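Local coordinates for alternansucrase (PDB 6HVG), which combines a glycoside hydrolase family 70 region, which includes a parallel beta barrel, with repeats of the choline-binding and cell-wall-binding type, at residues Phe378-Val383 with Pro445-Gln450; Gly1293-Ser1296 with Val1301-Tyr1304; Phe1315-Asp1318 with Asn1322-Tyr1325; Tyr1356-Met1359 with Val1363-Arg1366. All blocks are in the same frame, centred on the assembly; numbering follows the deposited sequence.

Contact 1: residues Phe378-Val383 with Pro445-Gln450; sequences FDQGLV and PDKQTQ
Gln380 and Lys447 carry this contact between them: a single polar meeting in which a lysine at the start of a helix reaches a glutamine held out from a loop. Lys447 NZ donates to Gln380 OE1 at 3.1 Å. The ammonium comes to the oxygen from the side of its C=O bond, at a C=O...N angle of 124°, and sits slightly tilted from the carbonyl plane. The two side chains lie askew to each other, and little else touches, since the interface buries just 80 Å² in all. Gln380 leaves the backbone with CG anti to N (chi1 -178°) and then folds at chi2, which turns its amide back along its own loop; there NE2 donates to Gly381 O at 3.2 Å. With its nitrogen end tied down in this way, the amide offers its oxygen outward. OE1 is shared, because Gln474 N also donates to it and is its stronger partner. Lys447 NZ likewise has a second acceptor in Ala470 O, so the ammonium serves both the glutamine oxygen and a carbonyl of the loop just ahead of helix 474-495. One residue before Lys447, Asp446 OD1 accepts from Thr449 N at 2.9 Å. The arrangement is thus that of an N-capped helix, 447-462 within the family 70 range, whose first turn is tied by one long side chain to the loop preceding strand 383-384.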
# COMPACT_ATOMS: atom_id res chain seq x y z
N PHE A 378 -19.18 14.19 38.81
CA PHE A 378 -17.74 14.41 39.05
C PHE A 378 -17.42 14.21 40.53
O PHE A 378 -18.20 14.57 41.38
CB PHE A 378 -17.25 15.75 38.51
CG PHE A 378 -18.06 16.91 38.92
CD1 PHE A 378 -17.88 17.49 40.16
CD2 PHE A 378 -18.99 17.48 38.04
CE1 PHE A 378 -18.63 18.57 40.54
CE2 PHE A 378 -19.73 18.58 38.40
CZ PHE A 378 -19.56 19.12 39.66
N ASP A 379 -16.27 13.58 40.79
CA ASP A 379 -15.90 13.12 42.12
C ASP A 379 -14.71 13.90 42.68
O ASP A 379 -14.15 13.49 43.68
CB ASP A 379 -15.55 11.60 42.12
CG ASP A 379 -16.79 10.67 42.27
OD1 ASP A 379 -17.82 11.11 42.84
OD2 ASP A 379 -16.70 9.49 41.82
N GLN A 380 -14.31 15.00 42.04
CA GLN A 380 -13.08 15.72 42.41
C GLN A 380 -13.37 17.21 42.70
O GLN A 380 -13.61 17.97 41.79
CB GLN A 380 -12.03 15.57 41.29
CG GLN A 380 -10.67 16.24 41.55
CD GLN A 380 -9.94 15.67 42.76
OE1 GLN A 380 -9.70 14.46 42.85
NE2 GLN A 380 -9.58 16.55 43.71
N GLY A 381 -13.35 17.59 43.97
CA GLY A 381 -13.62 18.98 44.40
C GLY A 381 -12.36 19.80 44.20
O GLY A 381 -11.28 19.24 43.97
N LEU A 382 -12.48 21.12 44.31
CA LEU A 382 -11.29 21.95 44.11
C LEU A 382 -10.30 21.67 45.24
O LEU A 382 -10.67 21.73 46.41
CB LEU A 382 -11.65 23.43 44.02
CG LEU A 382 -10.54 24.36 43.50
CD1 LEU A 382 -10.13 23.99 42.07
CD2 LEU A 382 -11.04 25.80 43.53
N VAL A 383 -9.07 21.31 44.90
CA VAL A 383 -8.04 21.08 45.89
C VAL A 383 -6.75 21.75 45.49
O VAL A 383 -6.43 21.89 44.33
CB VAL A 383 -7.76 19.59 46.18
CG1 VAL A 383 -8.98 18.92 46.78
CG2 VAL A 383 -7.27 18.87 44.95
N PRO A 445 -0.59 15.19 32.53
CA PRO A 445 -1.60 15.93 31.80
C PRO A 445 -3.00 15.83 32.39
O PRO A 445 -3.79 16.76 32.25
CB PRO A 445 -1.56 15.30 30.41
CG PRO A 445 -1.03 13.93 30.62
CD PRO A 445 -0.09 14.03 31.77
N ASP A 446 -3.31 14.72 33.04
CA ASP A 446 -4.66 14.41 33.54
C ASP A 446 -4.56 13.29 34.60
O ASP A 446 -3.54 12.64 34.75
CB ASP A 446 -5.59 14.02 32.38
CG ASP A 446 -4.89 13.13 31.32
OD1 ASP A 446 -4.54 11.97 31.64
OD2 ASP A 446 -4.64 13.62 30.19
N LYS A 447 -5.65 13.04 35.31
CA LYS A 447 -5.67 12.02 36.35
C LYS A 447 -5.54 10.59 35.82
O LYS A 447 -4.89 9.77 36.44
CB LYS A 447 -6.93 12.16 37.19
CG LYS A 447 -6.84 13.31 38.17
CD LYS A 447 -8.13 13.52 38.90
CE LYS A 447 -8.28 12.57 40.04
NZ LYS A 447 -9.70 12.52 40.49
N GLN A 448 -6.13 10.31 34.67
CA GLN A 448 -6.01 8.99 34.05
C GLN A 448 -4.55 8.65 33.79
O GLN A 448 -4.09 7.58 34.17
CB GLN A 448 -6.77 8.96 32.71
CG GLN A 448 -6.84 7.61 32.02
CD GLN A 448 -7.56 6.56 32.83
OE1 GLN A 448 -8.79 6.39 32.72
NE2 GLN A 448 -6.83 5.87 33.69
N THR A 449 -3.82 9.57 33.16
CA THR A 449 -2.41 9.37 32.92
C THR A 449 -1.66 9.24 34.22
O THR A 449 -0.79 8.40 34.36
CB THR A 449 -1.82 10.53 32.12
OG1 THR A 449 -2.58 10.74 30.94
CG2 THR A 449 -0.37 10.20 31.71
N GLN A 450 -1.98 10.08 35.20
CA GLN A 450 -1.31 9.99 36.50
C GLN A 450 -1.50 8.62 37.10
O GLN A 450 -0.56 8.03 37.60
CB GLN A 450 -1.83 11.07 37.47
CG GLN A 450 -1.15 11.06 38.83
CD GLN A 450 -1.30 12.35 39.57
OE1 GLN A 450 -2.01 13.26 39.13
NE2 GLN A 450 -0.69 12.44 40.76

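Contact 2: residues Gly1293-Ser1296 with Val1301-Tyr1304; sequences GFIS and VKYY
Phe1294 presents the face of its ring to the edge of Tyr1303, and its side chain can be traced outward from the backbone. CB lies 3.8 Å from Lys1302 O, and beside it Val1301 CG1 comes up at the edge of the ring, near its plane. With CG anti to the carbonyl carbon (chi1 -60°), the ring swings over toward the tyrosine. From CG round to CZ all six ring carbons find the same partner, Tyr1303 CD1, which stands 3.4 Å above the ring plane and over its centre; CZ approaches it to 3.6 Å, while CE1 also meets Tyr1303 CE1. The planes are inclined at 54° in this edge-to-face pair. Its setting is a two-stranded antiparallel beta hairpin, strands 1294-1296 and 1301-1304, in which Phe1294 and Tyr1303 form a non-hydrogen-bonded pair. On either side of them the backbones are stitched by paired bonds: Gly1293 N to Tyr1304 O at 2.9 Å with the return bond from Tyr1304 N, and Ile1295 N to Lys1302 O with its own return. Ile1295 and Lys1302 point the other way from the sheet and run side by side, so that Ile1295 CG2 rests 3.8 Å from Lys1302 CE. The remaining face of the Phe1294 ring, opposite Tyr1303, receives the stacked ring of Phe378 from the loop that precedes strand 383-384.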
# COMPACT_ATOMS: atom_id res chain seq x y z
N GLY A 1293 -9.77 20.66 39.99
CA GLY A 1293 -11.03 20.05 40.31
C GLY A 1293 -12.18 20.90 39.87
O GLY A 1293 -11.99 22.01 39.31
N PHE A 1294 -13.37 20.39 40.14
CA PHE A 1294 -14.60 21.07 39.84
C PHE A 1294 -15.06 21.84 41.08
O PHE A 1294 -15.15 21.27 42.15
CB PHE A 1294 -15.67 20.05 39.48
CG PHE A 1294 -15.35 19.20 38.31
CD1 PHE A 1294 -14.56 18.10 38.45
CD2 PHE A 1294 -15.89 19.47 37.04
CE1 PHE A 1294 -14.27 17.30 37.35
CE2 PHE A 1294 -15.60 18.67 35.95
CZ PHE A 1294 -14.79 17.59 36.11
N ILE A 1295 -15.40 23.11 40.91
CA ILE A 1295 -15.91 23.91 42.02
C ILE A 1295 -17.17 24.63 41.57
O ILE A 1295 -17.17 25.27 40.55
CB ILE A 1295 -14.87 24.93 42.50
CG1 ILE A 1295 -15.36 25.59 43.81
CG2 ILE A 1295 -14.52 25.92 41.39
CD1 ILE A 1295 -14.36 26.52 44.46
N SER A 1296 -18.23 24.52 42.34
CA SER A 1296 -19.48 25.23 42.07
C SER A 1296 -19.41 26.63 42.63
O SER A 1296 -18.75 26.89 43.63
CB SER A 1296 -20.67 24.52 42.73
OG SER A 1296 -21.27 23.56 41.88
N VAL A 1301 -20.80 25.76 37.47
CA VAL A 1301 -19.64 24.92 37.80
C VAL A 1301 -18.42 25.29 36.99
O VAL A 1301 -18.52 25.56 35.80
CB VAL A 1301 -19.97 23.45 37.59
CG1 VAL A 1301 -18.87 22.57 38.13
CG2 VAL A 1301 -21.27 23.11 38.28
N LYS A 1302 -17.28 25.34 37.65
CA LYS A 1302 -16.00 25.64 37.02
C LYS A 1302 -15.08 24.43 37.17
O LYS A 1302 -15.32 23.58 38.04
CB LYS A 1302 -15.36 26.86 37.68
CG LYS A 1302 -16.23 28.10 37.61
CD LYS A 1302 -15.54 29.34 38.13
CE LYS A 1302 -15.30 29.24 39.63
NZ LYS A 1302 -14.57 30.46 40.03
N TYR A 1303 -14.03 24.37 36.36
CA TYR A 1303 -13.04 23.30 36.50
C TYR A 1303 -11.64 23.82 36.32
O TYR A 1303 -11.41 24.68 35.50
CB TYR A 1303 -13.29 22.19 35.47
CG TYR A 1303 -12.20 21.14 35.46
CD1 TYR A 1303 -12.21 20.07 36.35
CD2 TYR A 1303 -11.17 21.21 34.55
CE1 TYR A 1303 -11.19 19.12 36.34
CE2 TYR A 1303 -10.17 20.27 34.53
CZ TYR A 1303 -10.17 19.24 35.42
OH TYR A 1303 -9.18 18.30 35.34
N TYR A 1304 -10.71 23.30 37.13
CA TYR A 1304 -9.31 23.67 37.03
C TYR A 1304 -8.48 22.41 36.74
O TYR A 1304 -8.64 21.39 37.41
CB TYR A 1304 -8.85 24.34 38.33
CG TYR A 1304 -9.34 25.75 38.48
CD1 TYR A 1304 -10.64 26.02 38.89
CD2 TYR A 1304 -8.49 26.81 38.23
CE1 TYR A 1304 -11.09 27.33 39.03
CE2 TYR A 1304 -8.93 28.11 38.37
CZ TYR A 1304 -10.21 28.37 38.77
OH TYR A 1304 -10.59 29.67 38.86

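Contact 3: residues Phe1315-Asp1318 with Asn1322-Tyr1325; sequences FIED and NWYY
Glu1317 lays its aliphatic stem across the indole of Trp1323, one of several cross-strand encounters in this antiparallel beta hairpin of the putative cell wall binding repeat family. Glu1317 CB is centred above the six-membered ring, 3.7 Å from its centroid, in a CH-pi contact. Because CG is anti to the backbone N (chi1 -176°) and the chain stays extended, the rest of the side chain travels along the indole, and the carboxylate ends only 18° from parallel with it. On the opposite face, toward the CD1 corner of the five-membered ring, the guanidinium of Arg1366 makes a cation-pi contact. At the edge of the indole lies Phe1315 CB.

Farther along the same side of the sheet, Phe1315 and Tyr1325 meet obliquely, their planes at 46°. Tyr1325 CB sits over the phenylalanine face, 4.1 Å from the centroid, while Tyr1325 CD1 is displaced toward the ring's rim; the tyrosine hydroxyl is held elsewhere, by Asp1313.

Ile1316 and Tyr1324 occupy the reverse side and exchange backbone hydrogen bonds in both directions, each 2.8 Å from N to O. Near the turn Asp1318 faces both Asn1322 and Tyr1324. Its backbone N donates to Asn1322 O, which fastens the chain just beyond strand 1315-1317. The carboxylate stands nearly perpendicular to the Asn1322 amide, and OD2 accepts twice: from Tyr1324 OH at 2.8 Å, and on its syn lone pair from Asn1322 ND2 at 3.3 Å.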
# COMPACT_ATOMS: atom_id res chain seq x y z
N PHE A 1315 -13.59 21.14 26.02
CA PHE A 1315 -14.26 19.94 26.52
C PHE A 1315 -13.36 19.29 27.57
O PHE A 1315 -12.15 19.29 27.43
CB PHE A 1315 -14.51 18.97 25.37
CG PHE A 1315 -15.72 19.32 24.54
CD1 PHE A 1315 -15.64 20.21 23.49
CD2 PHE A 1315 -16.93 18.72 24.81
CE1 PHE A 1315 -16.76 20.49 22.72
CE2 PHE A 1315 -18.05 18.99 24.06
CZ PHE A 1315 -17.97 19.89 23.02
N ILE A 1316 -13.95 18.76 28.62
CA ILE A 1316 -13.20 18.20 29.75
C ILE A 1316 -13.85 16.91 30.17
O ILE A 1316 -15.09 16.80 30.23
CB ILE A 1316 -13.20 19.15 30.98
CG1 ILE A 1316 -12.44 20.45 30.68
CG2 ILE A 1316 -12.58 18.47 32.19
CD1 ILE A 1316 -10.92 20.30 30.59
N GLU A 1317 -13.02 15.92 30.46
CA GLU A 1317 -13.48 14.61 30.90
C GLU A 1317 -13.13 14.39 32.36
O GLU A 1317 -11.98 14.58 32.74
CB GLU A 1317 -12.83 13.52 30.05
CG GLU A 1317 -13.33 12.12 30.38
CD GLU A 1317 -12.58 11.02 29.65
OE1 GLU A 1317 -11.54 11.31 29.03
OE2 GLU A 1317 -13.07 9.87 29.69
N ASP A 1318 -14.09 13.96 33.16
CA ASP A 1318 -13.82 13.70 34.57
C ASP A 1318 -13.23 12.31 34.78
O ASP A 1318 -13.01 11.57 33.84
CB ASP A 1318 -15.07 13.99 35.45
CG ASP A 1318 -16.14 12.89 35.39
OD1 ASP A 1318 -15.82 11.71 35.17
OD2 ASP A 1318 -17.31 13.24 35.62
N ASN A 1322 -17.22 10.74 32.32
CA ASN A 1322 -18.18 11.70 31.81
C ASN A 1322 -17.52 12.90 31.15
O ASN A 1322 -16.46 13.33 31.58
CB ASN A 1322 -19.12 12.17 32.92
CG ASN A 1322 -19.80 11.03 33.64
OD1 ASN A 1322 -20.63 10.33 33.07
ND2 ASN A 1322 -19.45 10.83 34.90
N TRP A 1323 -18.17 13.43 30.11
CA TRP A 1323 -17.64 14.58 29.38
C TRP A 1323 -18.47 15.80 29.63
O TRP A 1323 -19.70 15.72 29.77
CB TRP A 1323 -17.60 14.29 27.88
CG TRP A 1323 -16.44 13.45 27.48
CD1 TRP A 1323 -16.37 12.07 27.49
CD2 TRP A 1323 -15.15 13.91 27.04
NE1 TRP A 1323 -15.14 11.66 27.06
CE2 TRP A 1323 -14.37 12.76 26.77
CE3 TRP A 1323 -14.60 15.17 26.82
CZ2 TRP A 1323 -13.06 12.85 26.33
CZ3 TRP A 1323 -13.28 15.25 26.35
CH2 TRP A 1323 -12.53 14.09 26.12
N TYR A 1324 -17.79 16.95 29.66
CA TYR A 1324 -18.42 18.26 29.88
C TYR A 1324 -17.88 19.29 28.89
O TYR A 1324 -16.76 19.16 28.40
CB TYR A 1324 -18.11 18.73 31.30
CG TYR A 1324 -18.46 17.72 32.35
CD1 TYR A 1324 -17.55 16.75 32.73
CD2 TYR A 1324 -19.70 17.72 32.96
CE1 TYR A 1324 -17.87 15.81 33.67
CE2 TYR A 1324 -20.03 16.80 33.91
CZ TYR A 1324 -19.12 15.84 34.27
OH TYR A 1324 -19.46 14.91 35.21
N TYR A 1325 -18.68 20.32 28.61
CA TYR A 1325 -18.20 21.47 27.86
C TYR A 1325 -18.26 22.74 28.72
O TYR A 1325 -19.28 23.05 29.33
CB TYR A 1325 -19.03 21.67 26.59
CG TYR A 1325 -18.61 22.89 25.86
CD1 TYR A 1325 -17.35 22.96 25.26
CD2 TYR A 1325 -19.41 24.00 25.78
CE1 TYR A 1325 -16.93 24.11 24.62
CE2 TYR A 1325 -18.99 25.15 25.14
CZ TYR A 1325 -17.76 25.19 24.57
OH TYR A 1325 -17.35 26.32 23.91

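Contact 4: residues Tyr1356-Met1359 with Val1363-Arg1366; sequences YYFM and VELR
Tyr1357 to Met1359 and Val1363 to Leu1365 run alongside each other in opposite directions, joined by a single bridge at Phe1358 and Glu1364 and by two backbone bonds, Leu1365 N to Tyr1357 O at 3.0 Å and Met1359 N to Val1363 O at 2.9 Å. Beyond these bonds a water bridges the two backbones: it accepts from Tyr1357 N and donates to Leu1365 O. The turn and its bridged arms, leading from strand 1354-1357 toward strand 1368-1371, resemble the hairpin-and-loop pattern of choline-binding repeats. Leu1365 lies alongside Tyr1357 and sets CD2 over one ring face, offset toward the rim. Met1359, bent at chi3, brings CE to 3.8 Å from Val1363 CG1. Glu1364 runs beside Phe1358, its CB 3.6 Å from Phe1358 CE1, and then carries its carboxylate to the Tyr1356 ring, with OE1 3.7 Å from CD2. Arg1366 NE donates a nearly straight hydrogen bond, part of a salt bridge, to Glu1364 OE2 at 3.2 Å, on the anti side and tilted out of the carboxylate plane. A carboxylate buried among aromatic rings is thereby paired with a cation, which probably offsets much of the cost of burying its charge.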
# COMPACT_ATOMS: atom_id res chain seq x y z
N TYR A 1356 -24.60 19.30 20.69
CA TYR A 1356 -24.47 18.39 21.82
C TYR A 1356 -25.69 18.40 22.70
O TYR A 1356 -26.48 19.33 22.64
CB TYR A 1356 -23.24 18.78 22.61
CG TYR A 1356 -21.95 18.54 21.86
CD1 TYR A 1356 -21.46 19.47 20.93
CD2 TYR A 1356 -21.23 17.38 22.08
CE1 TYR A 1356 -20.26 19.24 20.27
CE2 TYR A 1356 -20.03 17.14 21.40
CZ TYR A 1356 -19.56 18.07 20.53
OH TYR A 1356 -18.40 17.82 19.89
N TYR A 1357 -25.85 17.35 23.50
CA TYR A 1357 -26.94 17.25 24.46
C TYR A 1357 -26.37 17.18 25.90
O TYR A 1357 -25.87 16.14 26.31
CB TYR A 1357 -27.73 15.99 24.15
CG TYR A 1357 -29.07 15.84 24.85
CD1 TYR A 1357 -29.14 15.54 26.20
CD2 TYR A 1357 -30.26 15.91 24.15
CE1 TYR A 1357 -30.38 15.37 26.82
CE2 TYR A 1357 -31.48 15.71 24.76
CZ TYR A 1357 -31.55 15.46 26.09
OH TYR A 1357 -32.78 15.27 26.68
N PHE A 1358 -26.42 18.28 26.64
CA PHE A 1358 -25.92 18.28 28.03
C PHE A 1358 -27.05 18.15 29.04
O PHE A 1358 -28.07 18.81 28.91
CB PHE A 1358 -25.11 19.53 28.32
CG PHE A 1358 -23.94 19.70 27.43
CD1 PHE A 1358 -22.86 18.86 27.58
CD2 PHE A 1358 -23.93 20.64 26.43
CE1 PHE A 1358 -21.74 18.97 26.77
CE2 PHE A 1358 -22.82 20.76 25.60
CZ PHE A 1358 -21.72 19.91 25.75
N MET A 1359 -26.84 17.32 30.06
CA MET A 1359 -27.88 17.03 31.03
C MET A 1359 -27.91 18.11 32.11
O MET A 1359 -27.13 19.05 32.07
CB MET A 1359 -27.68 15.63 31.58
CG MET A 1359 -27.64 14.57 30.48
SD MET A 1359 -27.97 12.93 31.13
CE MET A 1359 -26.66 11.91 30.50
N VAL A 1363 -23.45 16.51 32.10
CA VAL A 1363 -22.93 15.32 31.44
C VAL A 1363 -23.39 15.34 29.98
O VAL A 1363 -24.56 15.59 29.67
CB VAL A 1363 -23.48 14.04 32.10
CG1 VAL A 1363 -23.03 12.80 31.33
CG2 VAL A 1363 -23.01 13.92 33.54
N GLU A 1364 -22.46 15.06 29.09
CA GLU A 1364 -22.75 14.98 27.65
C GLU A 1364 -23.30 13.59 27.32
O GLU A 1364 -22.77 12.57 27.79
CB GLU A 1364 -21.48 15.38 26.87
CG GLU A 1364 -21.15 14.68 25.58
CD GLU A 1364 -19.85 15.23 24.97
OE1 GLU A 1364 -19.51 16.40 25.22
OE2 GLU A 1364 -19.17 14.49 24.21
N LEU A 1365 -24.42 13.56 26.59
CA LEU A 1365 -25.01 12.29 26.12
C LEU A 1365 -24.21 11.79 24.93
O LEU A 1365 -23.85 12.57 24.05
CB LEU A 1365 -26.47 12.48 25.73
CG LEU A 1365 -27.28 11.27 25.27
CD1 LEU A 1365 -27.49 10.27 26.40
CD2 LEU A 1365 -28.62 11.70 24.72
N ARG A 1366 -23.91 10.49 24.95
CA ARG A 1366 -23.06 9.87 23.93
C ARG A 1366 -23.60 8.51 23.53
O ARG A 1366 -23.89 7.67 24.40
CB ARG A 1366 -21.67 9.66 24.50
CG ARG A 1366 -20.93 10.92 24.88
CD ARG A 1366 -19.57 10.59 25.50
NE ARG A 1366 -18.56 11.36 24.77
CZ ARG A 1366 -17.34 10.94 24.44
NH1 ARG A 1366 -16.93 9.72 24.78
NH2 ARG A 1366 -16.53 11.76 23.77
O HOH W 1 -24.02 15.27 23.57

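In the fold
Along the chain the four contacts follow one another without nesting. In space contacts 1, 2 and 3 form a triangle about 11 Å on each side between centres, with contact 4 beyond contact 3, 10 Å from it and about 18 to 20 Å from the other two. All lie about 38 to 48 Å from the centre of the chain, on the same side of it. Gln380 O meets Phe1294 N between contacts 1 and 2, Trp1323 O meets Glu1364 N between contacts 3 and 4, and Phe378 packs on Asp1318. Helix 447-462, in the family 70 range, is thus joined through the loop 378-383 to the hairpins of contacts 2 and 3, the second of them in a cell-wall-binding repeat.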